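Local coordinates for alcohol dehydrogenase superfamily protein (Novosphingobium aromaticivorans, PDB 3GAZ) that probably works as an NADP-dependent oxidoreductase of the medium-chain alcohol dehydrogenase superfamily, its substrate not established, at residues A121-R126 with L297-D302; S129-V134 with G164-Q169; D302-S307 with Y315-G320. One frame throughout, in Å; residues are numbered along the deposited sequence.

Contact 1. Residues A121-R126 with L297-D302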
loop_
_atom_site.group_PDB
_atom_site.type_symbol
_atom_site.label_atom_id
_atom_site.label_comp_id
_atom_site.label_asym_id
_atom_site.label_seq_id
_atom_site.Cartn_x
_atom_site.Cartn_y
_atom_site.Cartn_z
ATOM N N ALA A 121 7.221 -30.628 -1.322
ATOM C CA ALA A 121 8.408 -31.355 -1.761
ATOM C C ALA A 121 8.372 -31.854 -3.202
ATOM O O ALA A 121 9.393 -31.849 -3.891
ATOM C CB ALA A 121 8.669 -32.536 -0.815
ATOM N N ALA A 122 7.198 -32.275 -3.659
ATOM C CA ALA A 122 7.050 -32.821 -5.006
ATOM C C ALA A 122 7.043 -31.816 -6.158
ATOM O O ALA A 122 7.108 -32.210 -7.320
ATOM C CB ALA A 122 5.780 -33.683 -5.067
ATOM N N LEU A 123 6.967 -30.525 -5.849
ATOM C CA LEU A 123 6.930 -29.511 -6.900
ATOM C C LEU A 123 8.256 -28.794 -7.122
ATOM O O LEU A 123 9.045 -28.618 -6.192
ATOM C CB LEU A 123 5.872 -28.449 -6.578
ATOM C CG LEU A 123 4.422 -28.869 -6.319
ATOM C CD1 LEU A 123 3.587 -27.615 -6.081
ATOM C CD2 LEU A 123 3.875 -29.654 -7.503
ATOM N N THR A 124 8.492 -28.378 -8.364
ATOM C CA THR A 124 9.690 -27.623 -8.697
ATOM C C THR A 124 9.363 -26.195 -8.256
ATOM O O THR A 124 8.213 -25.896 -7.937
ATOM C CB THR A 124 9.957 -27.613 -10.214
ATOM O OG1 THR A 124 8.895 -26.913 -10.877
ATOM C CG2 THR A 124 10.054 -29.043 -10.753
HETATM N N MSE A 125 10.355 -25.313 -8.233
HETATM C CA MSE A 125 10.100 -23.936 -7.825
HETATM C C MSE A 125 9.083 -23.260 -8.752
HETATM O O MSE A 125 8.238 -22.482 -8.300
HETATM C CB MSE A 125 11.410 -23.144 -7.792
HETATM C CG MSE A 125 12.323 -23.488 -6.602
HETATM SE SE MSE A 125 11.708 -22.851 -5.003
HETATM C CE MSE A 125 12.873 -23.628 -3.849
ATOM N N ARG A 126 9.162 -23.558 -10.046
ATOM C CA ARG A 126 8.231 -22.981 -11.014
ATOM C C ARG A 126 6.802 -23.419 -10.698
ATOM O O ARG A 126 5.893 -22.592 -10.632
ATOM C CB ARG A 126 8.605 -23.411 -12.438
ATOM C CG ARG A 126 9.613 -22.488 -13.136
ATOM C CD ARG A 126 10.249 -23.163 -14.356
ATOM N NE ARG A 126 9.263 -23.792 -15.234
ATOM C CZ ARG A 126 8.402 -23.135 -16.008
ATOM N NH1 ARG A 126 8.395 -21.808 -16.029
ATOM N NH2 ARG A 126 7.539 -23.809 -16.758
ATOM N N LEU A 297 -3.380 -32.662 -5.929
ATOM C CA LEU A 297 -3.237 -31.295 -6.415
ATOM C C LEU A 297 -1.983 -31.114 -7.253
ATOM O O LEU A 297 -0.873 -31.397 -6.801
ATOM C CB LEU A 297 -3.202 -30.306 -5.247
ATOM C CG LEU A 297 -2.898 -28.849 -5.618
ATOM C CD1 LEU A 297 -3.981 -28.299 -6.545
ATOM C CD2 LEU A 297 -2.812 -28.019 -4.354
ATOM N N ALA A 298 -2.174 -30.629 -8.472
ATOM C CA ALA A 298 -1.074 -30.379 -9.393
ATOM C C ALA A 298 -1.373 -29.093 -10.151
ATOM O O ALA A 298 -2.381 -28.989 -10.851
ATOM C CB ALA A 298 -0.932 -31.535 -10.369
ATOM N N PRO A 299 -0.504 -28.084 -10.013
ATOM C CA PRO A 299 -0.746 -26.828 -10.724
ATOM C C PRO A 299 -0.566 -27.022 -12.226
ATOM O O PRO A 299 0.245 -27.843 -12.658
ATOM C CB PRO A 299 0.315 -25.903 -10.140
ATOM C CG PRO A 299 1.468 -26.843 -9.930
ATOM C CD PRO A 299 0.782 -28.045 -9.295
ATOM N N ARG A 300 -1.341 -26.289 -13.018
ATOM C CA ARG A 300 -1.215 -26.373 -14.464
ATOM C C ARG A 300 -0.159 -25.333 -14.815
ATOM O O ARG A 300 -0.394 -24.129 -14.700
ATOM C CB ARG A 300 -2.543 -26.042 -15.156
ATOM C CG ARG A 300 -2.580 -26.494 -16.609
ATOM C CD ARG A 300 -3.861 -26.084 -17.315
ATOM N NE ARG A 300 -3.951 -26.696 -18.636
ATOM C CZ ARG A 300 -4.862 -26.377 -19.550
ATOM N NH1 ARG A 300 -5.767 -25.439 -19.291
ATOM N NH2 ARG A 300 -4.875 -27.005 -20.722
ATOM N N LEU A 301 1.007 -25.806 -15.237
ATOM C CA LEU A 301 2.120 -24.929 -15.562
ATOM C C LEU A 301 2.497 -24.947 -17.039
ATOM O O LEU A 301 2.828 -25.999 -17.587
ATOM C CB LEU A 301 3.330 -25.339 -14.715
ATOM C CG LEU A 301 4.672 -24.634 -14.911
ATOM C CD1 LEU A 301 4.542 -23.163 -14.544
ATOM C CD2 LEU A 301 5.716 -25.303 -14.039
ATOM N N ASP A 302 2.438 -23.783 -17.683
ATOM C CA ASP A 302 2.807 -23.682 -19.096
ATOM C C ASP A 302 4.305 -24.018 -19.143
ATOM O O ASP A 302 5.094 -23.468 -18.371
ATOM C CB ASP A 302 2.536 -22.262 -19.606
ATOM C CG ASP A 302 2.787 -22.110 -21.097
ATOM O OD1 ASP A 302 3.949 -22.270 -21.528
ATOM O OD2 ASP A 302 1.819 -21.827 -21.838
HETATM O O HOH W 1 5.576 -20.888 -17.413
#
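The guanidinium of Arg126 has CD1 of Leu301 over one of its faces and the backbone O of Asp302 at its edge. The edge contact is a hydrogen bond: Arg126 NH2 lies 2.9 Å from Asp302 O, which sits only 8° out of the guanidinium plane, and the angle at the hydrogen is 144°. Water 1 doubles the link, donating to Asp302 O over 2.8 Å. Asp302 O thus accepts from both Arg126 NH2 and the water, whose own bond from Arg126 NH1 is long at 3.3 Å. The arginine chain bends at chi3 (48°), which turns its end back over Leu301 and brings Arg126 NH2 within 3.5 Å of Leu301 CG; the two side chains cross at about a right angle, and Arg126 CB meets Leu301 CD2 at 3.8 Å. With an alanine here in place of Arg126, Asp302 O is likely to lose its direct N-H partner, the water its donor NH1, and Leu301 the cover on one side. Further back, Leu123 and Pro299 meet tip to tip, CD2 to CD at 3.9 Å, a purely apolar touch. Thr124 N-caps helix 125-129, at whose start Arg126 stands. Around these segments, Leu123 also packs on Val292 of helix 278-293, Pro299 on Leu131, and both Arg126 and Leu301 on Ala332 of strand 332-334.

Contact 2. Residues S129-V134 with G164-Q169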
loop_
_atom_site.group_PDB
_atom_site.type_symbol
_atom_site.label_atom_id
_atom_site.label_comp_id
_atom_site.label_asym_id
_atom_site.label_seq_id
_atom_site.Cartn_x
_atom_site.Cartn_y
_atom_site.Cartn_z
ATOM N N SER A 129 5.448 -21.768 -7.512
ATOM C CA SER A 129 5.263 -20.324 -7.655
ATOM C C SER A 129 3.929 -19.876 -8.270
ATOM O O SER A 129 3.481 -18.759 -8.018
ATOM C CB SER A 129 6.412 -19.724 -8.470
ATOM O OG SER A 129 6.291 -20.045 -9.847
ATOM N N VAL A 130 3.291 -20.730 -9.063
ATOM C CA VAL A 130 2.025 -20.351 -9.699
ATOM C C VAL A 130 0.793 -20.808 -8.929
ATOM O O VAL A 130 -0.332 -20.629 -9.388
ATOM C CB VAL A 130 1.918 -20.921 -11.131
ATOM C CG1 VAL A 130 3.021 -20.359 -11.996
ATOM C CG2 VAL A 130 1.985 -22.454 -11.094
ATOM N N LEU A 131 1.005 -21.370 -7.745
ATOM C CA LEU A 131 -0.096 -21.893 -6.939
ATOM C C LEU A 131 -0.778 -20.966 -5.910
ATOM O O LEU A 131 -2.004 -20.912 -5.839
ATOM C CB LEU A 131 0.399 -23.159 -6.225
ATOM C CG LEU A 131 -0.542 -24.322 -5.908
ATOM C CD1 LEU A 131 -1.334 -24.737 -7.141
ATOM C CD2 LEU A 131 0.304 -25.496 -5.402
ATOM N N PRO A 132 0.004 -20.218 -5.113
ATOM C CA PRO A 132 -0.548 -19.319 -4.084
ATOM C C PRO A 132 -1.858 -18.557 -4.336
ATOM O O PRO A 132 -2.895 -18.921 -3.791
ATOM C CB PRO A 132 0.623 -18.391 -3.780
ATOM C CG PRO A 132 1.801 -19.316 -3.916
ATOM C CD PRO A 132 1.465 -20.049 -5.218
ATOM N N LEU A 133 -1.824 -17.508 -5.151
ATOM C CA LEU A 133 -3.035 -16.717 -5.398
ATOM C C LEU A 133 -4.254 -17.504 -5.852
ATOM O O LEU A 133 -5.317 -17.412 -5.232
ATOM C CB LEU A 133 -2.774 -15.600 -6.415
ATOM C CG LEU A 133 -4.029 -14.796 -6.803
ATOM C CD1 LEU A 133 -4.651 -14.154 -5.559
ATOM C CD2 LEU A 133 -3.661 -13.729 -7.826
ATOM N N VAL A 134 -4.117 -18.271 -6.928
ATOM C CA VAL A 134 -5.258 -19.023 -7.422
ATOM C C VAL A 134 -5.763 -20.071 -6.439
ATOM O O VAL A 134 -6.967 -20.292 -6.355
ATOM C CB VAL A 134 -4.977 -19.679 -8.812
ATOM C CG1 VAL A 134 -4.651 -18.591 -9.834
ATOM C CG2 VAL A 134 -3.855 -20.698 -8.716
ATOM N N GLY A 164 -9.857 -21.794 -11.805
ATOM C CA GLY A 164 -10.636 -22.960 -12.178
ATOM C C GLY A 164 -10.002 -24.325 -11.978
ATOM O O GLY A 164 -10.591 -25.194 -11.333
ATOM N N HIS A 165 -8.803 -24.529 -12.517
ATOM C CA HIS A 165 -8.169 -25.836 -12.394
ATOM C C HIS A 165 -7.850 -26.227 -10.958
ATOM O O HIS A 165 -7.881 -27.406 -10.617
ATOM C CB HIS A 165 -6.914 -25.933 -13.289
ATOM C CG HIS A 165 -5.678 -25.306 -12.713
ATOM N ND1 HIS A 165 -5.491 -23.942 -12.648
ATOM C CD2 HIS A 165 -4.542 -25.866 -12.230
ATOM C CE1 HIS A 165 -4.289 -23.688 -12.154
ATOM N NE2 HIS A 165 -3.695 -24.837 -11.893
ATOM N N VAL A 166 -7.562 -25.250 -10.106
ATOM C CA VAL A 166 -7.274 -25.575 -8.719
ATOM C C VAL A 166 -8.582 -25.768 -7.949
ATOM O O VAL A 166 -8.647 -26.573 -7.019
ATOM C CB VAL A 166 -6.392 -24.491 -8.040
ATOM C CG1 VAL A 166 -4.989 -24.530 -8.635
ATOM C CG2 VAL A 166 -7.003 -23.113 -8.224
ATOM N N ALA A 167 -9.623 -25.042 -8.349
ATOM C CA ALA A 167 -10.927 -25.170 -7.706
ATOM C C ALA A 167 -11.452 -26.589 -7.952
ATOM O O ALA A 167 -12.033 -27.209 -7.066
ATOM C CB ALA A 167 -11.896 -24.141 -8.275
ATOM N N ILE A 168 -11.241 -27.096 -9.164
ATOM C CA ILE A 168 -11.676 -28.450 -9.512
ATOM C C ILE A 168 -11.028 -29.478 -8.589
ATOM O O ILE A 168 -11.698 -30.356 -8.047
ATOM C CB ILE A 168 -11.274 -28.826 -10.960
ATOM C CG1 ILE A 168 -12.156 -28.083 -11.966
ATOM C CG2 ILE A 168 -11.364 -30.343 -11.147
ATOM C CD1 ILE A 168 -11.764 -28.326 -13.407
ATOM N N GLN A 169 -9.715 -29.361 -8.419
ATOM C CA GLN A 169 -8.967 -30.301 -7.599
ATOM C C GLN A 169 -9.293 -30.217 -6.114
ATOM O O GLN A 169 -9.286 -31.234 -5.421
ATOM C CB GLN A 169 -7.466 -30.116 -7.848
ATOM C CG GLN A 169 -7.089 -30.365 -9.310
ATOM C CD GLN A 169 -5.619 -30.134 -9.601
ATOM O OE1 GLN A 169 -4.764 -30.910 -9.184
ATOM N NE2 GLN A 169 -5.319 -29.052 -10.314
#
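Leu131 and Val134 converge on a single residue, Val166, where helix 132-145 meets helix 162-173. The second helix follows strand 153-157 of the six-stranded parallel sheet, in the strand-turn-helix arrangement of a Rossmann-type nucleotide-binding domain. Gly164 belongs to a GxGxxG-like pattern with Gly159 and Gly161, consistent with the family's use of NADP.

No hydrogen bond joins the segments; methyl-to-methyl contact dominates, with one methyl also set against a carbonyl oxygen. Val166 CG1 is shared: it lies 4.0 Å from Leu131 CD1 and equally far, 4.0 Å, from Val134 CG2. The two valine side chains cross at about a right angle, whereas Leu131 comes in obliquely. With chi1 of Val166 at -69°, its CG1 stands anti to the carbonyl carbon and bridges Leu131 and Val134, while its CG2, between that carbon and the backbone N, lies against both the side chain and the backbone of Val134. Val166 CG2 rests 3.4 Å from Val134 O. The closest CA pair, Val134 and Val166, is 7.0 Å apart. Val166 and Ala167 also touch Ala138, one turn further along helix 132-145.

The aromatic ring of His165 is met within its own helix by Val166 CG1, 3.5 Å above one face and displaced toward the rim, with Tyr189 of helix 184-193 also beside it. The ring's ND1 is hydrogen-bonded to Gly161 O, which helps fix its rotation.

Polar bonding of Gln169 faces two ways: OE1 accepts from Ala298 N of the loop 297-302, while Gln169 NE2 donates to His165 O of its own helix over 3.1 Å at an N-H...O angle of 158°, approaching from above the carbonyl plane.

Contact 3. Residues D302-S307 with Y315-G320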
loop_
_atom_site.group_PDB
_atom_site.type_symbol
_atom_site.label_atom_id
_atom_site.label_comp_id
_atom_site.label_asym_id
_atom_site.label_seq_id
_atom_site.Cartn_x
_atom_site.Cartn_y
_atom_site.Cartn_z
ATOM N N ASP A 302 2.438 -23.783 -17.683
ATOM C CA ASP A 302 2.807 -23.682 -19.096
ATOM C C ASP A 302 4.305 -24.018 -19.143
ATOM O O ASP A 302 5.094 -23.468 -18.371
ATOM C CB ASP A 302 2.536 -22.262 -19.606
ATOM C CG ASP A 302 2.787 -22.110 -21.097
ATOM O OD1 ASP A 302 3.949 -22.270 -21.528
ATOM O OD2 ASP A 302 1.819 -21.827 -21.838
ATOM N N PRO A 303 4.709 -24.937 -20.041
ATOM C CA PRO A 303 6.099 -25.388 -20.214
ATOM C C PRO A 303 7.120 -24.300 -20.520
ATOM O O PRO A 303 8.308 -24.477 -20.268
ATOM C CB PRO A 303 6.005 -26.399 -21.362
ATOM C CG PRO A 303 4.566 -26.825 -21.360
ATOM C CD PRO A 303 3.839 -25.548 -21.061
ATOM N N ARG A 304 6.662 -23.183 -21.074
ATOM C CA ARG A 304 7.555 -22.082 -21.415
ATOM C C ARG A 304 8.267 -21.484 -20.203
ATOM O O ARG A 304 7.691 -21.392 -19.118
ATOM C CB ARG A 304 6.778 -20.987 -22.147
ATOM C CG ARG A 304 6.489 -21.315 -23.605
ATOM C CD ARG A 304 5.594 -20.272 -24.241
ATOM N NE ARG A 304 4.222 -20.354 -23.747
ATOM C CZ ARG A 304 3.229 -19.574 -24.164
ATOM N NH1 ARG A 304 3.455 -18.645 -25.083
ATOM N NH2 ARG A 304 2.004 -19.736 -23.676
ATOM N N THR A 305 9.523 -21.083 -20.395
ATOM C CA THR A 305 10.307 -20.478 -19.322
ATOM C C THR A 305 10.688 -19.043 -19.677
ATOM O O THR A 305 10.791 -18.688 -20.859
ATOM C CB THR A 305 11.588 -21.292 -19.023
ATOM O OG1 THR A 305 12.339 -21.479 -20.231
ATOM C CG2 THR A 305 11.226 -22.654 -18.438
ATOM N N PHE A 306 10.886 -18.224 -18.643
ATOM C CA PHE A 306 11.234 -16.817 -18.804
ATOM C C PHE A 306 12.160 -16.385 -17.669
ATOM O O PHE A 306 11.862 -16.606 -16.495
ATOM C CB PHE A 306 9.963 -15.955 -18.768
ATOM C CG PHE A 306 8.934 -16.348 -19.787
ATOM C CD1 PHE A 306 8.899 -15.739 -21.039
ATOM C CD2 PHE A 306 8.018 -17.357 -19.507
ATOM C CE1 PHE A 306 7.967 -16.130 -22.001
ATOM C CE2 PHE A 306 7.084 -17.758 -20.461
ATOM C CZ PHE A 306 7.060 -17.140 -21.715
ATOM N N SER A 307 13.285 -15.772 -18.019
ATOM C CA SER A 307 14.230 -15.304 -17.009
ATOM C C SER A 307 13.732 -13.955 -16.511
ATOM O O SER A 307 12.796 -13.392 -17.069
ATOM C CB SER A 307 15.614 -15.119 -17.622
ATOM O OG SER A 307 15.573 -14.081 -18.584
ATOM N N TYR A 315 4.431 -11.942 -19.800
ATOM C CA TYR A 315 3.060 -11.451 -19.748
ATOM C C TYR A 315 2.372 -11.446 -21.107
ATOM O O TYR A 315 1.147 -11.520 -21.175
ATOM C CB TYR A 315 3.004 -10.068 -19.097
ATOM C CG TYR A 315 3.133 -10.167 -17.591
ATOM C CD1 TYR A 315 2.092 -10.681 -16.815
ATOM C CD2 TYR A 315 4.328 -9.848 -16.956
ATOM C CE1 TYR A 315 2.246 -10.883 -15.440
ATOM C CE2 TYR A 315 4.495 -10.045 -15.586
ATOM C CZ TYR A 315 3.456 -10.563 -14.835
ATOM O OH TYR A 315 3.636 -10.777 -13.488
ATOM N N ASP A 316 3.143 -11.354 -22.188
ATOM C CA ASP A 316 2.530 -11.405 -23.512
ATOM C C ASP A 316 1.887 -12.778 -23.610
ATOM O O ASP A 316 0.853 -12.953 -24.254
ATOM C CB ASP A 316 3.570 -11.279 -24.628
ATOM C CG ASP A 316 4.064 -9.862 -24.810
ATOM O OD1 ASP A 316 3.262 -8.921 -24.629
ATOM O OD2 ASP A 316 5.253 -9.697 -25.153
ATOM N N ALA A 317 2.520 -13.751 -22.963
ATOM C CA ALA A 317 2.026 -15.122 -22.959
ATOM C C ALA A 317 0.813 -15.245 -22.038
ATOM O O ALA A 317 -0.176 -15.903 -22.375
ATOM C CB ALA A 317 3.140 -16.069 -22.507
ATOM N N VAL A 318 0.890 -14.617 -20.869
ATOM C CA VAL A 318 -0.221 -14.653 -19.922
ATOM C C VAL A 318 -1.491 -14.110 -20.577
ATOM O O VAL A 318 -2.593 -14.624 -20.357
ATOM C CB VAL A 318 0.078 -13.797 -18.672
ATOM C CG1 VAL A 318 -1.178 -13.666 -17.818
ATOM C CG2 VAL A 318 1.192 -14.431 -17.865
ATOM N N LEU A 319 -1.328 -13.072 -21.390
ATOM C CA LEU A 319 -2.460 -12.440 -22.055
ATOM C C LEU A 319 -2.620 -12.860 -23.512
ATOM O O LEU A 319 -3.624 -12.541 -24.145
ATOM C CB LEU A 319 -2.310 -10.919 -21.985
ATOM C CG LEU A 319 -2.187 -10.312 -20.584
ATOM C CD1 LEU A 319 -1.856 -8.829 -20.694
ATOM C CD2 LEU A 319 -3.483 -10.522 -19.816
ATOM N N GLY A 320 -1.637 -13.579 -24.041
ATOM C CA GLY A 320 -1.708 -13.991 -25.430
ATOM C C GLY A 320 -1.659 -12.760 -26.317
ATOM O O GLY A 320 -2.464 -12.605 -27.235
#
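Across this contact the backbones stay well apart, with Arg304 and Ala317 CA atoms 9.0 Å from each other and those of Phe306 and Tyr315 9.8 Å, so side chains must span the gap. Residues 302-305 form an irregular run that enters the short, weakly bonded strand 306-307; the partner is the last part of helix 311-319. That helix finishes in a Schellman motif: Gly320, with a phi of 65°, is its C-prime residue, and Arg321 N bonds to Asp316 O, while the accompanying bond from Gly320 N to Ala317 O is weak. At the other segment's start an Asx turn is formed by Arg304 N donating to Asp302 OD1 over 2.9 Å, on the anti lone pair of that oxygen.

The strand and helix belong to a beta-alpha-beta unit, strand 306-307, helix 311-319 and strand 332-334, in which the two strands run parallel and Phe306 pairs with Thr334 through the backbone.

Ala317 CB is the point where the side chains meet. It lies over one face of the Arg304 guanidinium, 3.7 Å from Arg304 NH1 and offset toward the rim, and 4.1 Å from Phe306 CZ. A bend at chi3 (-72°) carries the guanidinium alongside Asp302, which it grips side-on: Arg304 NE reaches Asp302 OD1 at 2.9 Å, and Arg304 NH2 forms the salt bridge to Asp302 OD2 at 2.8 Å. Both oxygens lie nearly in the guanidinium plane, which holds the flat group steady against the methyl. Arg304 NH1 is also bound, to Pro325 O.

Overall arrangement
Contact 2 is nested along the chain inside the loop closed by contact 1, and contact 3 follows once contact 1 has closed. Contacts 1 and 2 have centres 10 Å apart and touch directly, for example where Arg300 lies against His165; helices 125-129 and 132-145 succeed each other in sequence. Contacts 1 and 3, with centres 15 Å apart, share Asp302, and Arg126 also lies against Thr305. Contacts 2 and 3 do not touch, their nearest atoms being about 7 Å apart. The segment 297-302 thus runs from the side of the probable nucleotide-binding domain, at helix 162-173, to that of the beta-alpha-beta unit in contact 3.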